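Local coordinates for DNA mismatch repair protein MutL (Aquifex aeolicus, PDB 6LZI), which binds adenine nucleotides through its ATPase domain and probably uses ATP binding and hydrolysis to control its action in DNA mismatch repair, at residues A32-K41 / E176-E184; G231-K239 / T259-L267. All coordinates share one frame; numbering follows the deposited sequence.

Contacts 1 and 2 each join two neighbouring parallel strands, but in different sheets: contact 1 (32-41 with 176-184) in the nucleotide-binding sheet, contact 2 (231-239 with 259-267) in the smaller sheet that follows it in the chain. They come in series along the sequence. Their centres lie 23 Å apart and their nearest atoms about 6 Å, without touching. Helix 156-173 links them, since it packs on Val37, Phe179 and Leu181 of contact 1 and also on Phe236 of contact 2. Contact 1 is the one placed near the nucleotide, with the side chain of Ala32 about 7 Å from ADP and about 13 Å from the magnesium ion.

Contact 1. Residues A32-K41 / E176-E184; sequences ATKVEVEIVK and EVEFTLFSE
Within the mixed sheet of the Bergerat ATP-binding fold, the segment from Thr33 to Lys41 runs parallel to that from Glu178 to Glu184, the two strand axes approaching to 4.6 Å. Seven backbone hydrogen bonds join them, from Glu178 N to Thr33 O at one end to Glu184 N to Ile39 O at the other; Val35, Val37 and Ile39 each use both N and O. The bonding continues past the strands through a side chain: Lys41 N meets Glu184 OE2 at 2.6 Å on its syn lone pair, with a nearly straight N-H...O angle of 178°. Glu184 OE1 forms a salt bridge with Arg160, a second hold on the same carboxylate.

The face carrying Val35, Val37 and Ile39 is largely apolar. Val37 CG1 touches Leu181 CD1 at 3.7 Å, while Val35 sets CB 4.0 Å from Phe179 CD1 and CG2 3.9 Å from Val177 CG1. Ile39 CG1, held between backbone N and carbonyl carbon (chi1 56°), reaches Ser183 CB at 3.5 Å. On the Glu36 face, the extended Glu36 brings CG to the edge of the Phe182 ring, 3.9 Å from CE2, with its carboxylate plane 84° from the ring plane. The carboxylates of Glu36 and Glu38 both pair with Arg48 of strand 46-51, which would partly offset their mutual repulsion. Lys34 NZ stays 4.6 Å from Glu178 OE2, beyond a salt bridge; Glu178 pairs instead with Lys192.

Strand 46-51 continues the sheet beyond 34-40, and strand 186-191 beyond 178-183. Helix 156-173 packs on Val37, Phe179 and Leu181, whereas helix 16-29 reaches Val35 through Val24 and Ser27, the latter a residue of the ADP pocket.

Contact 2. Residues G231-K239 / T259-L267; sequences GKYYVFINK and TLVVLYAEL
Seven backbone hydrogen bonds, from Lys232 N to Thr259 O through to Asn238 N to Ala265 O, hold strands 232-237 and 260-266 parallel, their axes 4.7 Å apart at closest approach and inclined by 15°. Phe236 and Tyr264 project alongside one another; their planes differ by only 18°, but the 5.1 Å between centroids leaves little overlap, and Phe236 CD2 sits over one face of the tyrosine, 3.7 Å from CE2. Val262 CG1 meets the Phe236 ring in plane at its edge, 3.9 Å from CE2, and Tyr264 OH is bonded to Leu172 O of helix 156-173.

The chain passes between the strands through helix 245-254, which covers the Tyr233 and Val235 face, making a left-handed beta-alpha-beta crossover, consistent with the S5-like fold of this family. On that face Tyr233 CD2 touches Val261 CG2 at 3.9 Å, and Ile237 CG2 meets Leu267 CD1 at 3.8 Å.

Asn238, with CG anti to its carbonyl carbon (chi1 -51°), turns its amide onto the backbone of Leu267: OD1 accepts from Leu267 N at 2.7 Å, while ND2 to Leu267 O, modelled at 2.5 Å, is doubtfully short. A leucine in its place would probably leave Leu267 N without this acceptor and the backbone just past the strand less firmly tied. Next to the Asn238 backbone, a water donates to Ala265 O and accepts from Lys239 N.

Contact 1. Residues A32-K41 / E176-E184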
loop_
_atom_site.group_PDB
_atom_site.type_symbol
_atom_site.label_atom_id
_atom_site.label_comp_id
_atom_site.label_asym_id
_atom_site.label_seq_id
_atom_site.Cartn_x
_atom_site.Cartn_y
_atom_site.Cartn_z
ATOM N N ALA A 32 -3.229 8.966 7.962
ATOM C CA ALA A 32 -1.870 9.452 7.709
ATOM C C ALA A 32 -1.816 10.221 6.392
ATOM O O ALA A 32 -2.509 9.886 5.420
ATOM C CB ALA A 32 -0.920 8.257 7.672
ATOM N N THR A 33 -1.046 11.316 6.349
ATOM C CA THR A 33 -0.775 11.958 5.047
ATOM C C THR A 33 0.641 11.668 4.523
ATOM O O THR A 33 0.980 12.057 3.394
ATOM C CB THR A 33 -0.977 13.483 5.149
ATOM O OG1 THR A 33 -0.086 13.993 6.126
ATOM C CG2 THR A 33 -2.465 13.827 5.546
ATOM N N LYS A 34 1.473 10.979 5.306
ATOM C CA LYS A 34 2.797 10.571 4.875
ATOM C C LYS A 34 3.012 9.170 5.398
ATOM O O LYS A 34 2.841 8.949 6.606
ATOM C CB LYS A 34 3.847 11.536 5.450
ATOM C CG LYS A 34 3.459 12.939 5.034
ATOM C CD LYS A 34 4.640 13.776 4.590
ATOM C CE LYS A 34 4.127 15.148 4.063
ATOM N NZ LYS A 34 3.947 16.100 5.228
ATOM N N VAL A 35 3.230 8.231 4.470
ATOM C CA VAL A 35 3.488 6.839 4.789
ATOM C C VAL A 35 4.863 6.459 4.260
ATOM O O VAL A 35 5.138 6.596 3.060
ATOM C CB VAL A 35 2.409 5.960 4.156
ATOM C CG1 VAL A 35 2.764 4.465 4.405
ATOM C CG2 VAL A 35 0.993 6.313 4.721
ATOM N N GLU A 36 5.704 5.938 5.133
ATOM C CA GLU A 36 7.068 5.624 4.736
ATOM C C GLU A 36 7.238 4.140 4.954
ATOM O O GLU A 36 6.954 3.655 6.060
ATOM C CB GLU A 36 8.037 6.376 5.631
ATOM C CG GLU A 36 9.498 6.147 5.285
ATOM C CD GLU A 36 10.371 6.957 6.239
ATOM O OE1 GLU A 36 10.317 8.206 6.128
ATOM O OE2 GLU A 36 11.009 6.358 7.138
ATOM N N VAL A 37 7.695 3.428 3.909
ATOM C CA VAL A 37 7.949 2.005 4.006
ATOM C C VAL A 37 9.410 1.702 3.750
ATOM O O VAL A 37 10.013 2.212 2.791
ATOM C CB VAL A 37 7.114 1.253 2.963
ATOM C CG1 VAL A 37 7.295 -0.277 3.107
ATOM C CG2 VAL A 37 5.591 1.644 3.067
ATOM N N GLU A 38 9.968 0.786 4.544
ATOM C CA GLU A 38 11.339 0.331 4.318
ATOM C C GLU A 38 11.329 -1.179 4.373
ATOM O O GLU A 38 10.716 -1.766 5.255
ATOM C CB GLU A 38 12.306 0.917 5.363
ATOM C CG GLU A 38 13.628 0.232 5.258
ATOM C CD GLU A 38 14.685 0.893 6.096
ATOM O OE1 GLU A 38 14.285 1.606 7.065
ATOM O OE2 GLU A 38 15.896 0.694 5.767
ATOM N N ILE A 39 12.000 -1.818 3.405
ATOM C CA ILE A 39 12.165 -3.248 3.501
ATOM C C ILE A 39 13.640 -3.563 3.359
ATOM O O ILE A 39 14.400 -2.823 2.693
ATOM C CB ILE A 39 11.337 -3.988 2.429
ATOM C CG1 ILE A 39 11.695 -3.484 1.064
ATOM C CG2 ILE A 39 9.788 -3.734 2.622
ATOM C CD1 ILE A 39 11.107 -4.397 0.000
ATOM N N VAL A 40 14.043 -4.638 4.020
ATOM C CA VAL A 40 15.418 -5.149 3.936
ATOM C C VAL A 40 15.273 -6.620 3.611
ATOM O O VAL A 40 14.531 -7.316 4.306
ATOM C CB VAL A 40 16.150 -4.933 5.270
ATOM C CG1 VAL A 40 17.660 -5.418 5.215
ATOM C CG2 VAL A 40 16.119 -3.429 5.652
ATOM N N LYS A 41 16.018 -7.092 2.599
ATOM C CA LYS A 41 16.109 -8.498 2.158
ATOM C C LYS A 41 14.723 -8.874 1.663
ATOM O O LYS A 41 14.088 -8.029 0.975
ATOM C CB LYS A 41 16.627 -9.430 3.275
ATOM C CG LYS A 41 16.835 -10.917 2.850
ATOM C CD LYS A 41 17.486 -11.813 3.938
ATOM C CE LYS A 41 17.145 -13.305 3.734
ATOM N NZ LYS A 41 18.238 -14.287 4.083
ATOM N N GLU A 176 -3.704 12.144 -2.239
ATOM C CA GLU A 176 -3.508 13.154 -1.207
ATOM C C GLU A 176 -2.435 12.706 -0.204
ATOM O O GLU A 176 -2.031 13.498 0.664
ATOM C CB GLU A 176 -4.839 13.417 -0.525
ATOM C CG GLU A 176 -5.330 12.275 0.414
ATOM C CD GLU A 176 -6.071 11.082 -0.231
ATOM O OE1 GLU A 176 -6.121 10.898 -1.477
ATOM O OE2 GLU A 176 -6.641 10.290 0.576
ATOM N N VAL A 177 -1.904 11.486 -0.356
ATOM C CA VAL A 177 -0.986 10.895 0.617
ATOM C C VAL A 177 0.401 10.807 0.008
ATOM O O VAL A 177 0.553 10.434 -1.149
ATOM C CB VAL A 177 -1.461 9.502 1.063
ATOM C CG1 VAL A 177 -0.466 8.835 2.082
ATOM C CG2 VAL A 177 -2.826 9.712 1.750
ATOM N N GLU A 178 1.405 11.137 0.800
ATOM C CA GLU A 178 2.765 10.929 0.343
ATOM C C GLU A 178 3.184 9.511 0.660
ATOM O O GLU A 178 2.875 8.989 1.728
ATOM C CB GLU A 178 3.699 11.958 1.005
ATOM C CG GLU A 178 5.180 11.763 0.657
ATOM C CD GLU A 178 5.983 12.885 1.246
ATOM O OE1 GLU A 178 7.183 12.701 1.478
ATOM O OE2 GLU A 178 5.402 13.967 1.459
ATOM N N PHE A 179 3.887 8.884 -0.278
ATOM C CA PHE A 179 4.426 7.557 -0.056
ATOM C C PHE A 179 5.907 7.556 -0.364
ATOM O O PHE A 179 6.338 8.056 -1.402
ATOM C CB PHE A 179 3.745 6.506 -0.971
ATOM C CG PHE A 179 2.335 6.269 -0.632
ATOM C CD1 PHE A 179 1.982 5.293 0.282
ATOM C CD2 PHE A 179 1.317 7.015 -1.271
ATOM C CE1 PHE A 179 0.674 5.073 0.608
ATOM C CE2 PHE A 179 0.014 6.829 -0.909
ATOM C CZ PHE A 179 -0.287 5.875 0.014
ATOM N N THR A 180 6.667 6.897 0.480
ATOM C CA THR A 180 8.054 6.646 0.202
ATOM C C THR A 180 8.307 5.163 0.433
ATOM O O THR A 180 7.760 4.583 1.375
ATOM C CB THR A 180 8.953 7.481 1.121
ATOM O OG1 THR A 180 8.602 8.872 0.942
ATOM C CG2 THR A 180 10.361 7.325 0.707
ATOM N N LEU A 181 9.169 4.565 -0.416
ATOM C CA LEU A 181 9.651 3.195 -0.200
ATOM C C LEU A 181 11.166 3.195 -0.314
ATOM O O LEU A 181 11.688 3.631 -1.329
ATOM C CB LEU A 181 9.082 2.235 -1.260
ATOM C CG LEU A 181 9.628 0.794 -1.255
ATOM C CD1 LEU A 181 9.247 -0.014 0.023
ATOM C CD2 LEU A 181 9.065 0.077 -2.510
ATOM N N PHE A 182 11.855 2.699 0.728
ATOM C CA PHE A 182 13.261 2.358 0.708
ATOM C C PHE A 182 13.376 0.835 0.649
ATOM O O PHE A 182 12.772 0.147 1.465
ATOM C CB PHE A 182 13.969 2.840 1.983
ATOM C CG PHE A 182 13.910 4.319 2.203
ATOM C CD1 PHE A 182 14.864 5.139 1.668
ATOM C CD2 PHE A 182 12.858 4.898 2.931
ATOM C CE1 PHE A 182 14.796 6.511 1.851
ATOM C CE2 PHE A 182 12.796 6.274 3.123
ATOM C CZ PHE A 182 13.752 7.077 2.569
ATOM N N SER A 183 14.160 0.306 -0.280
ATOM C CA SER A 183 14.456 -1.118 -0.254
ATOM C C SER A 183 15.955 -1.333 -0.385
ATOM O O SER A 183 16.592 -0.726 -1.254
ATOM C CB SER A 183 13.721 -1.885 -1.362
ATOM O OG SER A 183 13.669 -1.164 -2.544
ATOM N N GLU A 184 16.493 -2.196 0.497
ATOM C CA GLU A 184 17.923 -2.466 0.616
ATOM C C GLU A 184 18.681 -1.141 0.671
ATOM O O GLU A 184 19.741 -0.966 0.060
ATOM C CB GLU A 184 18.424 -3.373 -0.519
ATOM C CG GLU A 184 17.436 -4.442 -0.944
ATOM C CD GLU A 184 16.894 -5.312 0.203
ATOM O OE1 GLU A 184 15.863 -5.992 -0.012
ATOM O OE2 GLU A 184 17.481 -5.323 1.316
HETATM O O HOH W 1 0.184 14.320 1.938
HETATM O O HOH W 2 10.007 8.986 3.836
#

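Contact 2. Residues G231-K239 / T259-L267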
loop_
_atom_site.group_PDB
_atom_site.type_symbol
_atom_site.label_atom_id
_atom_site.label_comp_id
_atom_site.label_asym_id
_atom_site.label_seq_id
_atom_site.Cartn_x
_atom_site.Cartn_y
_atom_site.Cartn_z
ATOM N N GLY A 231 2.348 -2.831 -22.233
ATOM C CA GLY A 231 0.924 -2.806 -21.933
ATOM C C GLY A 231 0.592 -3.081 -20.471
ATOM O O GLY A 231 1.086 -4.054 -19.921
ATOM N N LYS A 232 -0.228 -2.236 -19.827
ATOM C CA LYS A 232 -0.558 -2.401 -18.413
ATOM C C LYS A 232 -1.980 -1.905 -18.168
ATOM O O LYS A 232 -2.326 -0.802 -18.628
ATOM C CB LYS A 232 0.419 -1.606 -17.523
ATOM C CG LYS A 232 1.881 -2.098 -17.525
ATOM C CD LYS A 232 2.021 -3.469 -16.864
ATOM C CE LYS A 232 3.464 -4.021 -16.944
ATOM N NZ LYS A 232 4.386 -3.347 -15.958
ATOM N N TYR A 233 -2.776 -2.686 -17.415
ATOM C CA TYR A 233 -4.224 -2.454 -17.311
ATOM C C TYR A 233 -4.663 -2.581 -15.862
ATOM O O TYR A 233 -4.916 -3.694 -15.376
ATOM C CB TYR A 233 -4.990 -3.425 -18.204
ATOM C CG TYR A 233 -4.360 -3.498 -19.549
ATOM C CD1 TYR A 233 -3.323 -4.395 -19.806
ATOM C CD2 TYR A 233 -4.756 -2.643 -20.554
ATOM C CE1 TYR A 233 -2.719 -4.435 -21.046
ATOM C CE2 TYR A 233 -4.164 -2.686 -21.816
ATOM C CZ TYR A 233 -3.152 -3.584 -22.056
ATOM O OH TYR A 233 -2.552 -3.626 -23.301
ATOM N N TYR A 234 -4.753 -1.425 -15.187
ATOM C CA TYR A 234 -5.130 -1.308 -13.790
ATOM C C TYR A 234 -6.596 -0.928 -13.669
ATOM O O TYR A 234 -7.118 -0.121 -14.447
ATOM C CB TYR A 234 -4.264 -0.258 -13.090
ATOM C CG TYR A 234 -2.810 -0.634 -13.013
ATOM C CD1 TYR A 234 -1.986 -0.507 -14.108
ATOM C CD2 TYR A 234 -2.269 -1.156 -11.835
ATOM C CE1 TYR A 234 -0.656 -0.887 -14.036
ATOM C CE2 TYR A 234 -0.934 -1.509 -11.749
ATOM C CZ TYR A 234 -0.144 -1.389 -12.868
ATOM O OH TYR A 234 1.170 -1.739 -12.782
ATOM N N VAL A 235 -7.265 -1.526 -12.697
ATOM C CA VAL A 235 -8.690 -1.328 -12.499
ATOM C C VAL A 235 -8.960 -1.145 -11.014
ATOM O O VAL A 235 -8.617 -2.008 -10.197
ATOM C CB VAL A 235 -9.525 -2.509 -13.010
ATOM C CG1 VAL A 235 -10.982 -2.203 -12.763
ATOM C CG2 VAL A 235 -9.243 -2.779 -14.480
ATOM N N PHE A 236 -9.634 -0.060 -10.678
ATOM C CA PHE A 236 -10.021 0.215 -9.303
ATOM C C PHE A 236 -11.523 0.378 -9.328
ATOM O O PHE A 236 -12.029 1.261 -10.024
ATOM C CB PHE A 236 -9.337 1.482 -8.761
ATOM C CG PHE A 236 -7.837 1.402 -8.786
ATOM C CD1 PHE A 236 -7.143 0.791 -7.744
ATOM C CD2 PHE A 236 -7.128 1.901 -9.859
ATOM C CE1 PHE A 236 -5.764 0.664 -7.763
ATOM C CE2 PHE A 236 -5.695 1.790 -9.892
ATOM C CZ PHE A 236 -5.033 1.199 -8.834
ATOM N N ILE A 237 -12.235 -0.506 -8.625
ATOM C CA ILE A 237 -13.685 -0.400 -8.512
ATOM C C ILE A 237 -14.005 0.081 -7.103
ATOM O O ILE A 237 -13.705 -0.605 -6.117
ATOM C CB ILE A 237 -14.387 -1.714 -8.865
ATOM C CG1 ILE A 237 -14.021 -2.104 -10.311
ATOM C CG2 ILE A 237 -15.879 -1.522 -8.777
ATOM C CD1 ILE A 237 -14.989 -3.051 -11.008
ATOM N N ASN A 238 -14.608 1.262 -7.026
ATOM C CA ASN A 238 -14.943 1.941 -5.779
ATOM C C ASN A 238 -13.728 1.944 -4.863
ATOM O O ASN A 238 -13.740 1.417 -3.749
ATOM C CB ASN A 238 -16.163 1.309 -5.098
ATOM C CG ASN A 238 -17.337 1.166 -6.031
ATOM O OD1 ASN A 238 -17.224 1.416 -7.229
ATOM N ND2 ASN A 238 -18.476 0.742 -5.495
ATOM N N LYS A 239 -12.641 2.480 -5.413
ATOM C CA LYS A 239 -11.382 2.743 -4.726
ATOM C C LYS A 239 -10.633 1.467 -4.340
ATOM O O LYS A 239 -9.632 1.546 -3.639
ATOM C CB LYS A 239 -11.608 3.642 -3.493
ATOM C CG LYS A 239 -10.348 4.369 -2.962
ATOM C CD LYS A 239 -10.606 5.001 -1.588
ATOM C CE LYS A 239 -9.319 5.321 -0.831
ATOM N NZ LYS A 239 -8.324 4.185 -0.830
ATOM N N THR A 259 -0.701 -0.379 -24.553
ATOM C CA THR A 259 -1.262 0.849 -23.956
ATOM C C THR A 259 -1.285 0.781 -22.416
ATOM O O THR A 259 -1.564 -0.266 -21.830
ATOM C CB THR A 259 -2.700 1.132 -24.478
ATOM O OG1 THR A 259 -2.712 1.177 -25.907
ATOM C CG2 THR A 259 -3.251 2.459 -23.916
ATOM N N LEU A 260 -0.992 1.893 -21.735
ATOM C CA LEU A 260 -1.248 1.972 -20.302
ATOM C C LEU A 260 -2.684 2.440 -20.078
ATOM O O LEU A 260 -3.101 3.453 -20.654
ATOM C CB LEU A 260 -0.285 2.954 -19.621
ATOM C CG LEU A 260 -0.776 3.292 -18.216
ATOM C CD1 LEU A 260 -0.533 2.120 -17.243
ATOM C CD2 LEU A 260 -0.089 4.600 -17.841
ATOM N N VAL A 261 -3.436 1.715 -19.245
ATOM C CA VAL A 261 -4.828 2.063 -18.959
ATOM C C VAL A 261 -5.032 1.987 -17.461
ATOM O O VAL A 261 -4.855 0.919 -16.872
ATOM C CB VAL A 261 -5.829 1.138 -19.658
ATOM C CG1 VAL A 261 -7.245 1.566 -19.285
ATOM C CG2 VAL A 261 -5.651 1.139 -21.196
ATOM N N VAL A 262 -5.389 3.116 -16.826
ATOM C CA VAL A 262 -5.697 3.112 -15.413
ATOM C C VAL A 262 -7.141 3.507 -15.301
ATOM O O VAL A 262 -7.500 4.648 -15.597
ATOM C CB VAL A 262 -4.817 4.067 -14.595
ATOM C CG1 VAL A 262 -5.158 3.911 -13.112
ATOM C CG2 VAL A 262 -3.335 3.829 -14.903
ATOM N N LEU A 263 -7.974 2.575 -14.863
ATOM C CA LEU A 263 -9.410 2.767 -14.849
ATOM C C LEU A 263 -9.914 2.852 -13.417
ATOM O O LEU A 263 -9.745 1.915 -12.630
ATOM C CB LEU A 263 -10.118 1.630 -15.586
ATOM C CG LEU A 263 -11.648 1.594 -15.504
ATOM C CD1 LEU A 263 -12.279 2.743 -16.286
ATOM C CD2 LEU A 263 -12.162 0.260 -16.015
ATOM N N TYR A 264 -10.547 3.971 -13.098
ATOM C CA TYR A 264 -11.238 4.170 -11.825
ATOM C C TYR A 264 -12.728 4.055 -12.078
ATOM O O TYR A 264 -13.322 4.921 -12.726
ATOM C CB TYR A 264 -10.904 5.541 -11.236
ATOM C CG TYR A 264 -9.433 5.676 -10.927
ATOM C CD1 TYR A 264 -8.509 6.062 -11.927
ATOM C CD2 TYR A 264 -8.980 5.395 -9.655
ATOM C CE1 TYR A 264 -7.141 6.170 -11.580
ATOM C CE2 TYR A 264 -7.609 5.481 -9.327
ATOM C CZ TYR A 264 -6.726 5.900 -10.319
ATOM O OH TYR A 264 -5.376 5.974 -10.041
ATOM N N ALA A 265 -13.324 2.977 -11.584
ATOM C CA ALA A 265 -14.747 2.733 -11.728
ATOM C C ALA A 265 -15.425 2.964 -10.383
ATOM O O ALA A 265 -14.916 2.540 -9.340
ATOM C CB ALA A 265 -15.010 1.306 -12.212
ATOM N N GLU A 266 -16.570 3.633 -10.427
ATOM C CA GLU A 266 -17.428 3.864 -9.275
ATOM C C GLU A 266 -18.788 3.266 -9.593
ATOM O O GLU A 266 -19.438 3.679 -10.560
ATOM C CB GLU A 266 -17.551 5.357 -8.982
ATOM C CG GLU A 266 -17.812 5.709 -7.519
ATOM C CD GLU A 266 -18.700 6.927 -7.404
ATOM O OE1 GLU A 266 -19.822 6.898 -7.959
ATOM O OE2 GLU A 266 -18.258 7.933 -6.806
ATOM N N LEU A 267 -19.208 2.295 -8.794
ATOM C CA LEU A 267 -20.460 1.588 -8.998
ATOM C C LEU A 267 -21.206 1.473 -7.678
ATOM O O LEU A 267 -20.578 1.394 -6.610
ATOM C CB LEU A 267 -20.216 0.187 -9.578
ATOM C CG LEU A 267 -19.853 0.153 -11.063
ATOM C CD1 LEU A 267 -18.598 -0.677 -11.319
ATOM C CD2 LEU A 267 -21.035 -0.364 -11.884
HETATM O O HOH W 3 -12.669 3.478 -7.860
#